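Local coordinates for protein Cyp101j2 (Sphingobium yanoikuyae, PDB 5KYO) that belongs to the haem-dependent cytochrome P450 monooxygenases and probably hydroxylates the monoterpene 1,8-cineole, at residues L74-T77 with H83-A86; E65-A70 with A348-R353; T282-A287 with G419-F424. All blocks are in the same frame, centred on the assembly; numbering follows the deposited sequence. Where two conformers were deposited one is given.

Contact 1: residues L74-T77 with H83-A86; sequences LMWT and HWVA
Residues 74-77 and 83-86 run antiparallel as a beta hairpin, the short axes at 145° to each other, with Met75-Val85 and Thr77-His83 as hydrogen-bonded pairs and Leu74-Ala86 and Trp76-Trp84 as non-hydrogen-bonded ones. The hairpin forms one side of the mixed sheet of the P450 fold: 74-77 is an outermost strand, and 83-86 pairs in parallel with strand 339-343 on its other side. Four backbone bonds hold it, the tightest from Val85 N to Met75 O at 2.8 Å. Leu74, Trp76, Trp84 and Ala86 share one face. There Trp76 and Trp84 make an edge-to-face pair, ring planes at 71° and the five-membered ring of Trp76 4.8 Å from the six-membered ring of Trp84 between centroids. CD1 of Trp76 points into the middle of the Trp84 face, while Trp76 CB lies 3.6 Å from Trp84 CE3. Leu74, with CG trans to the backbone N (chi1 -169°), brings CD2 within 3.9 Å of Trp84 CE3. The indole of Trp84 is also tied through NE1 to Asp338. On the other face, Thr77 OG1 hydrogen-bonds to Phe47 O and accepts from His79 N, and the threonine methyl makes a CH-pi contact: CG2 sits 3.6 Å from the His83 ring centroid. That imidazole is fixed in turn by its own strand, ND1 donating to Trp84 O at 3.3 Å from above the carbonyl plane.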
loop_
_atom_site.group_PDB
_atom_site.type_symbol
_atom_site.label_atom_id
_atom_site.label_comp_id
_atom_site.label_asym_id
_atom_site.label_seq_id
_atom_site.Cartn_x
_atom_site.Cartn_y
_atom_site.Cartn_z
ATOM N N LEU A 74 -22.034 -8.669 0.144
ATOM C CA LEU A 74 -21.023 -9.686 -0.102
ATOM C C LEU A 74 -21.334 -10.398 -1.399
ATOM O O LEU A 74 -22.313 -11.133 -1.484
ATOM C CB LEU A 74 -20.956 -10.687 1.059
ATOM C CG LEU A 74 -19.772 -11.665 1.060
ATOM C CD1 LEU A 74 -18.513 -10.988 1.575
ATOM C CD2 LEU A 74 -20.056 -12.921 1.878
ATOM N N MET A 75 -20.506 -10.177 -2.411
ATOM C CA MET A 75 -20.678 -10.839 -3.703
ATOM C C MET A 75 -19.559 -11.850 -3.938
ATOM O O MET A 75 -18.615 -11.939 -3.147
ATOM C CB MET A 75 -20.710 -9.808 -4.846
ATOM C CG MET A 75 -21.854 -8.805 -4.760
ATOM S SD MET A 75 -23.477 -9.567 -5.067
ATOM C CE MET A 75 -23.398 -9.741 -6.840
ATOM N N TRP A 76 -19.663 -12.598 -5.036
ATOM C CA TRP A 76 -18.712 -13.655 -5.362
ATOM C C TRP A 76 -18.378 -13.600 -6.846
ATOM O O TRP A 76 -19.266 -13.430 -7.684
ATOM C CB TRP A 76 -19.284 -15.028 -4.990
ATOM C CG TRP A 76 -18.353 -16.185 -5.199
ATOM C CD1 TRP A 76 -17.539 -16.763 -4.263
ATOM C CD2 TRP A 76 -18.155 -16.927 -6.412
ATOM N NE1 TRP A 76 -16.839 -17.800 -4.823
ATOM C CE2 TRP A 76 -17.198 -17.923 -6.140
ATOM C CE3 TRP A 76 -18.687 -16.837 -7.702
ATOM C CZ2 TRP A 76 -16.760 -18.824 -7.108
ATOM C CZ3 TRP A 76 -18.251 -17.731 -8.666
ATOM C CH2 TRP A 76 -17.302 -18.720 -8.362
ATOM N N THR A 77 -17.094 -13.724 -7.164
ATOM C CA THR A 77 -16.609 -13.618 -8.540
ATOM C C THR A 77 -15.888 -14.903 -8.933
ATOM O O THR A 77 -15.130 -15.460 -8.140
ATOM C CB THR A 77 -15.651 -12.394 -8.728
ATOM O OG1 THR A 77 -15.077 -12.397 -10.049
ATOM C CG2 THR A 77 -14.531 -12.420 -7.689
ATOM N N HIS A 83 -13.750 -16.069 -5.520
ATOM C CA HIS A 83 -13.658 -15.512 -4.174
ATOM C C HIS A 83 -14.736 -14.490 -3.862
ATOM O O HIS A 83 -15.281 -13.848 -4.757
ATOM C CB HIS A 83 -12.266 -14.891 -3.947
ATOM C CG HIS A 83 -11.969 -13.710 -4.819
ATOM N ND1 HIS A 83 -12.266 -12.418 -4.444
ATOM C CD2 HIS A 83 -11.389 -13.621 -6.042
ATOM C CE1 HIS A 83 -11.882 -11.582 -5.394
ATOM N NE2 HIS A 83 -11.348 -12.288 -6.375
ATOM N N TRP A 84 -15.051 -14.362 -2.577
ATOM C CA TRP A 84 -16.024 -13.381 -2.125
ATOM C C TRP A 84 -15.395 -11.995 -2.030
ATOM O O TRP A 84 -14.184 -11.862 -1.818
ATOM C CB TRP A 84 -16.611 -13.764 -0.766
ATOM C CG TRP A 84 -17.157 -15.150 -0.675
ATOM C CD1 TRP A 84 -16.490 -16.271 -0.255
ATOM C CD2 TRP A 84 -18.494 -15.566 -0.974
ATOM N NE1 TRP A 84 -17.329 -17.357 -0.286
ATOM C CE2 TRP A 84 -18.567 -16.952 -0.721
ATOM C CE3 TRP A 84 -19.640 -14.900 -1.430
ATOM C CZ2 TRP A 84 -19.740 -17.690 -0.922
ATOM C CZ3 TRP A 84 -20.805 -15.634 -1.628
ATOM C CH2 TRP A 84 -20.845 -17.013 -1.372
ATOM N N VAL A 85 -16.226 -10.966 -2.177
ATOM C CA VAL A 85 -15.765 -9.586 -2.063
ATOM C C VAL A 85 -16.694 -8.774 -1.158
ATOM O O VAL A 85 -17.902 -8.679 -1.411
ATOM C CB VAL A 85 -15.667 -8.886 -3.442
ATOM C CG1 VAL A 85 -15.020 -7.502 -3.288
ATOM C CG2 VAL A 85 -14.886 -9.724 -4.445
ATOM N N ALA A 86 -16.131 -8.202 -0.098
ATOM C CA ALA A 86 -16.889 -7.308 0.771
ATOM C C ALA A 86 -17.008 -5.939 0.105
ATOM O O ALA A 86 -15.989 -5.294 -0.208
ATOM C CB ALA A 86 -16.242 -7.187 2.125
#

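Contact 2: residues E65-A70 with A348-R353; sequences EIMRQA and AMDDAR
Met67 reaches from helix 59-69 to Asp350 in the loop that follows helix 344-348, and the contact between the two segments is van der Waals packing through one methyl group. CE of Met67 lies 3.8 Å from Asp350 CA and 4.0 Å from Asp350 CB, with the carbonyl carbon of Met349 a little farther off at 4.3 Å from the same CE. The thioether gets there by extending from the helix and then bending at its last torsion (chi3 57°), which turns the methyl onto the loop backbone. The backbones themselves stay well apart, 8.1 Å between the CA atoms of Met67 and Asp350. Met349 starts out toward the helix, but its sulfur end leads away, and its side chain packs on Leu358.

The polar interactions belong to each side or come from neighbours. Asp350 folds its loop with an Asx turn: OD1 accepts from Ala352 N at 2.9 Å, on the anti side of the carboxylate and 29° out of its plane. OD2 takes the backbone N of Ser89, so both carboxylate oxygens have partners. Arg353 N closes back on Asp350 O at 3.2 Å. Arg64 adds a weak hydrogen bond to Met349 O and a long, weak ion pair to Asp351, and Arg88 a weak bond to Met67 O.

This places the start of the loop between helices 344-348 and 382-399 of the P450 fold against an N-terminal helix. Chemically, the division is plain: the methionine contributes contact without direction, and the aspartate, whose two carboxylate oxygens accept from the backbone N-H groups of Ala352 and Ser89, probably helps to fix the loop surface that the methyl meets.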
loop_
_atom_site.group_PDB
_atom_site.type_symbol
_atom_site.label_atom_id
_atom_site.label_comp_id
_atom_site.label_asym_id
_atom_site.label_seq_id
_atom_site.Cartn_x
_atom_site.Cartn_y
_atom_site.Cartn_z
ATOM N N GLU A 65 -19.332 2.556 -8.451
ATOM C CA GLU A 65 -20.358 1.995 -9.331
ATOM C C GLU A 65 -20.492 0.490 -9.130
ATOM O O GLU A 65 -21.598 -0.052 -9.165
ATOM C CB GLU A 65 -20.054 2.305 -10.797
ATOM C CG GLU A 65 -20.841 3.489 -11.341
ATOM C CD GLU A 65 -22.343 3.269 -11.257
ATOM O OE1 GLU A 65 -23.004 3.941 -10.435
ATOM O OE2 GLU A 65 -22.865 2.425 -12.017
ATOM N N ILE A 66 -19.363 -0.180 -8.918
ATOM C CA ILE A 66 -19.372 -1.610 -8.608
ATOM C C ILE A 66 -20.140 -1.849 -7.314
ATOM O O ILE A 66 -20.992 -2.743 -7.246
ATOM C CB ILE A 66 -17.947 -2.166 -8.492
ATOM C CG1 ILE A 66 -17.271 -2.157 -9.864
ATOM C CG2 ILE A 66 -17.962 -3.586 -7.924
ATOM C CD1 ILE A 66 -15.826 -2.608 -9.847
ATOM N N MET A 67 -19.859 -1.020 -6.305
ATOM C CA MET A 67 -20.529 -1.097 -5.007
ATOM C C MET A 67 -22.032 -0.825 -5.125
ATOM O O MET A 67 -22.853 -1.434 -4.425
ATOM C CB MET A 67 -19.900 -0.101 -4.021
ATOM C CG MET A 67 -18.435 -0.359 -3.733
ATOM S SD MET A 67 -17.596 0.968 -2.838
ATOM C CE MET A 67 -18.583 1.142 -1.352
ATOM N N ARG A 68 -22.382 0.094 -6.019
ATOM C CA ARG A 68 -23.758 0.556 -6.153
ATOM C C ARG A 68 -24.623 -0.451 -6.913
ATOM O O ARG A 68 -25.820 -0.587 -6.642
ATOM C CB ARG A 68 -23.778 1.924 -6.847
ATOM C CG ARG A 68 -25.143 2.569 -6.953
ATOM C CD ARG A 68 -25.045 3.908 -7.664
ATOM N N GLN A 69 -24.017 -1.164 -7.855
ATOM C CA GLN A 69 -24.754 -2.130 -8.675
ATOM C C GLN A 69 -24.930 -3.495 -7.994
ATOM O O GLN A 69 -25.753 -4.310 -8.421
ATOM C CB GLN A 69 -24.051 -2.313 -10.023
ATOM N N ALA A 70 -24.169 -3.738 -6.931
ATOM C CA ALA A 70 -24.171 -5.046 -6.275
ATOM C C ALA A 70 -25.388 -5.291 -5.389
ATOM O O ALA A 70 -25.607 -4.570 -4.414
ATOM C CB ALA A 70 -22.901 -5.214 -5.457
ATOM N N ALA A 348 -13.677 3.995 2.696
ATOM C CA ALA A 348 -13.840 5.451 2.635
ATOM C C ALA A 348 -14.749 5.897 1.495
ATOM O O ALA A 348 -15.255 7.016 1.516
ATOM C CB ALA A 348 -12.471 6.144 2.507
ATOM N N MET A 349 -14.975 5.038 0.504
ATOM C CA MET A 349 -15.820 5.433 -0.627
ATOM C C MET A 349 -17.292 5.114 -0.422
ATOM O O MET A 349 -18.128 5.477 -1.261
ATOM C CB MET A 349 -15.335 4.776 -1.914
ATOM C CG MET A 349 -13.960 5.233 -2.344
ATOM S SD MET A 349 -13.926 6.975 -2.801
ATOM C CE MET A 349 -13.076 7.684 -1.412
ATOM N N ASP A 350 -17.609 4.444 0.682
ATOM C CA ASP A 350 -19.001 4.113 1.007
ATOM C C ASP A 350 -19.765 5.364 1.455
ATOM O O ASP A 350 -19.501 5.909 2.531
ATOM C CB ASP A 350 -19.052 3.034 2.098
ATOM C CG ASP A 350 -20.435 2.389 2.239
ATOM O OD1 ASP A 350 -21.448 3.038 1.914
ATOM O OD2 ASP A 350 -20.508 1.225 2.686
ATOM N N ASP A 351 -20.713 5.816 0.641
ATOM C CA ASP A 351 -21.423 7.056 0.955
ATOM C C ASP A 351 -22.529 6.841 1.990
ATOM O O ASP A 351 -23.143 7.795 2.468
ATOM C CB ASP A 351 -21.993 7.693 -0.317
ATOM C CG ASP A 351 -22.903 6.763 -1.087
ATOM O OD1 ASP A 351 -23.219 5.667 -0.578
ATOM O OD2 ASP A 351 -23.304 7.131 -2.213
ATOM N N ALA A 352 -22.775 5.583 2.342
ATOM C CA ALA A 352 -23.721 5.270 3.408
ATOM C C ALA A 352 -23.063 5.456 4.770
ATOM O O ALA A 352 -23.710 5.281 5.806
ATOM C CB ALA A 352 -24.250 3.852 3.260
ATOM N N ARG A 353 -21.772 5.797 4.750
ATOM C CA ARG A 353 -20.977 6.017 5.960
ATOM C C ARG A 353 -20.030 7.203 5.794
ATOM O O ARG A 353 -19.296 7.551 6.718
ATOM C CB ARG A 353 -20.158 4.777 6.315
ATOM C CG ARG A 353 -20.959 3.503 6.457
#

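Contact 3: residues T282-A287 with G419-F424; sequences TFSHLA and GSVKPF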
loop_
_atom_site.group_PDB
_atom_site.type_symbol
_atom_site.label_atom_id
_atom_site.label_comp_id
_atom_site.label_asym_id
_atom_site.label_seq_id
_atom_site.Cartn_x
_atom_site.Cartn_y
_atom_site.Cartn_z
ATOM N N THR A 282 -1.897 11.395 -5.655
ATOM C CA THR A 282 -1.779 12.719 -5.050
ATOM C C THR A 282 -1.409 13.753 -6.097
ATOM O O THR A 282 -2.129 14.756 -6.276
ATOM C CB THR A 282 -0.736 12.736 -3.919
ATOM O OG1 THR A 282 -1.152 11.842 -2.881
ATOM C CG2 THR A 282 -0.588 14.144 -3.335
ATOM N N PHE A 283 -0.320 13.503 -6.818
ATOM C CA PHE A 283 0.128 14.506 -7.785
ATOM C C PHE A 283 -0.680 14.574 -9.088
ATOM O O PHE A 283 -0.775 15.657 -9.677
ATOM C CB PHE A 283 1.623 14.327 -8.077
ATOM C CG PHE A 283 2.485 15.004 -7.050
ATOM C CD1 PHE A 283 2.804 14.346 -5.872
ATOM C CD2 PHE A 283 2.891 16.320 -7.221
ATOM C CE1 PHE A 283 3.570 14.966 -4.891
ATOM C CE2 PHE A 283 3.657 16.958 -6.246
ATOM C CZ PHE A 283 3.997 16.278 -5.080
ATOM N N SER A 284 -1.278 13.474 -9.542
ATOM C CA SER A 284 -2.186 13.600 -10.697
ATOM C C SER A 284 -3.410 14.400 -10.292
ATOM O O SER A 284 -3.960 15.157 -11.100
ATOM C CB SER A 284 -2.606 12.232 -11.290
ATOM O OG SER A 284 -3.284 11.395 -10.362
ATOM N N HIS A 285 -3.845 14.241 -9.047
ATOM C CA HIS A 285 -4.972 15.024 -8.568
ATOM C C HIS A 285 -4.664 16.524 -8.501
ATOM O O HIS A 285 -5.441 17.371 -8.979
ATOM C CB HIS A 285 -5.432 14.556 -7.194
ATOM C CG HIS A 285 -6.629 15.308 -6.709
ATOM N ND1 HIS A 285 -7.884 15.139 -7.260
ATOM C CD2 HIS A 285 -6.756 16.275 -5.769
ATOM C CE1 HIS A 285 -8.735 15.962 -6.668
ATOM N NE2 HIS A 285 -8.078 16.661 -5.761
ATOM N N LEU A 286 -3.534 16.846 -7.886
ATOM C CA LEU A 286 -3.077 18.213 -7.797
ATOM C C LEU A 286 -2.987 18.808 -9.183
ATOM O O LEU A 286 -3.284 19.997 -9.390
ATOM C CB LEU A 286 -1.711 18.277 -7.095
ATOM C CG LEU A 286 -1.687 18.024 -5.586
ATOM C CD1 LEU A 286 -0.271 17.777 -5.063
ATOM C CD2 LEU A 286 -2.361 19.212 -4.858
ATOM N N ALA A 287 -2.571 17.987 -10.136
ATOM C CA ALA A 287 -2.418 18.443 -11.507
ATOM C C ALA A 287 -3.764 18.869 -12.111
ATOM O O ALA A 287 -3.832 19.782 -12.945
ATOM C CB ALA A 287 -1.777 17.349 -12.345
ATOM N N GLY A 419 -3.782 -0.365 -6.259
ATOM C CA GLY A 419 -4.271 0.436 -7.378
ATOM C C GLY A 419 -3.295 1.523 -7.765
ATOM O O GLY A 419 -2.392 1.842 -6.981
ATOM N N SER A 420 -3.485 2.100 -8.955
ATOM C CA SER A 420 -2.570 3.103 -9.513
ATOM C C SER A 420 -3.186 3.952 -10.631
ATOM O O SER A 420 -4.115 3.530 -11.317
ATOM C CB SER A 420 -1.311 2.442 -10.072
ATOM O OG SER A 420 -1.626 1.501 -11.091
ATOM N N VAL A 421 -2.646 5.157 -10.782
ATOM C CA VAL A 421 -2.791 5.960 -11.990
ATOM C C VAL A 421 -1.642 5.507 -12.889
ATOM O O VAL A 421 -0.493 5.452 -12.449
ATOM C CB VAL A 421 -2.678 7.498 -11.707
ATOM C CG1 VAL A 421 -2.940 8.311 -12.963
ATOM C CG2 VAL A 421 -3.574 7.934 -10.562
ATOM N N LYS A 422 -1.943 5.127 -14.120
ATOM C CA LYS A 422 -0.907 4.771 -15.080
ATOM C C LYS A 422 -0.001 5.990 -15.332
ATOM O O LYS A 422 -0.463 7.154 -15.202
ATOM C CB LYS A 422 -1.535 4.259 -16.382
ATOM C CG LYS A 422 -2.404 3.022 -16.192
ATOM C CD LYS A 422 -2.815 2.429 -17.520
ATOM C CE LYS A 422 -3.696 1.185 -17.363
ATOM N NZ LYS A 422 -4.465 0.948 -18.622
ATOM N N PRO A 423 1.282 5.734 -15.668
ATOM C CA PRO A 423 2.323 6.765 -15.767
ATOM C C PRO A 423 1.868 8.019 -16.497
ATOM O O PRO A 423 1.320 7.939 -17.594
ATOM C CB PRO A 423 3.440 6.058 -16.538
ATOM C CG PRO A 423 3.336 4.637 -16.077
ATOM C CD PRO A 423 1.851 4.378 -15.855
ATOM N N PHE A 424 2.079 9.172 -15.878
ATOM C CA PHE A 424 1.623 10.422 -16.487
ATOM C C PHE A 424 2.753 11.439 -16.530
ATOM O O PHE A 424 3.729 11.335 -15.798
ATOM C CB PHE A 424 0.421 10.984 -15.722
ATOM C CG PHE A 424 0.680 11.199 -14.250
ATOM C CD1 PHE A 424 0.497 10.164 -13.334
ATOM C CD2 PHE A 424 1.108 12.437 -13.778
ATOM C CE1 PHE A 424 0.742 10.366 -11.972
ATOM C CE2 PHE A 424 1.337 12.651 -12.424
ATOM C CZ PHE A 424 1.166 11.608 -11.520
#
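Ser284 OG is held by its own helix, bonded to Gly280 O one turn back and weakly to Phe281 O, and meets CG2 of Val421 at 3.5 Å. The serine has a second deposited conformer, so the details at OG are less certain than the rest. Helix 273-288 corresponds to the C-terminal part of the long central helix that passes the haem in the P450 fold, and 419-424 comprises the return strand of the small hairpin made by 413-414 and 420-421 and the residues that follow it.

The other half of the contact is the Phe424 ring, which lies against the helix at Ser284. Its chi1 of 56° puts CG between the backbone N and carbonyl carbon and swings the ring toward the helix. Ser284 CB then stands over one face in a CH-pi contact, 4.0 Å from the ring centroid and displaced toward the rim. At the far end of the ring, CZ is 3.7 Å from Ser284 N. The same CZ comes within 4.4 Å of Phe283 CB. Phe283 turns its own ring elsewhere, stacking on Phe172, whose backbone bonds to that of Phe424.

A serine in place of Phe424 would probably open a gap beside the Ser284 CB and backbone N, and leave segment 419-424 touching this turn of the helix chiefly through Val421. The phenyl ring is also bordered within its own segment, for the carbonyl oxygen of Lys422 lies at its edge, in the ring plane.

Contacts 1 and 2 are neighbours, their centres about 14 Å apart on the same side of the chain's centre. Helix 59-69 is followed in the chain, after a short connection, by strand 74-77, and the two contacts touch where Met75 CG meets Ala70 CB at 3.8 Å. Contact 3 stands apart, its centre about 28 Å from contact 1 and about 22 Å from contact 2, touching neither. Along the chain, both strands of contact 1 fall between the halves of contact 2, whereas contacts 2 and 3 interleave: 65-70, 282-287, 348-353, 419-424. The N-terminal helix and sheet are thus drawn against late parts of the chain, while Val421 and Phe424 pack the C-terminal part of the long helix.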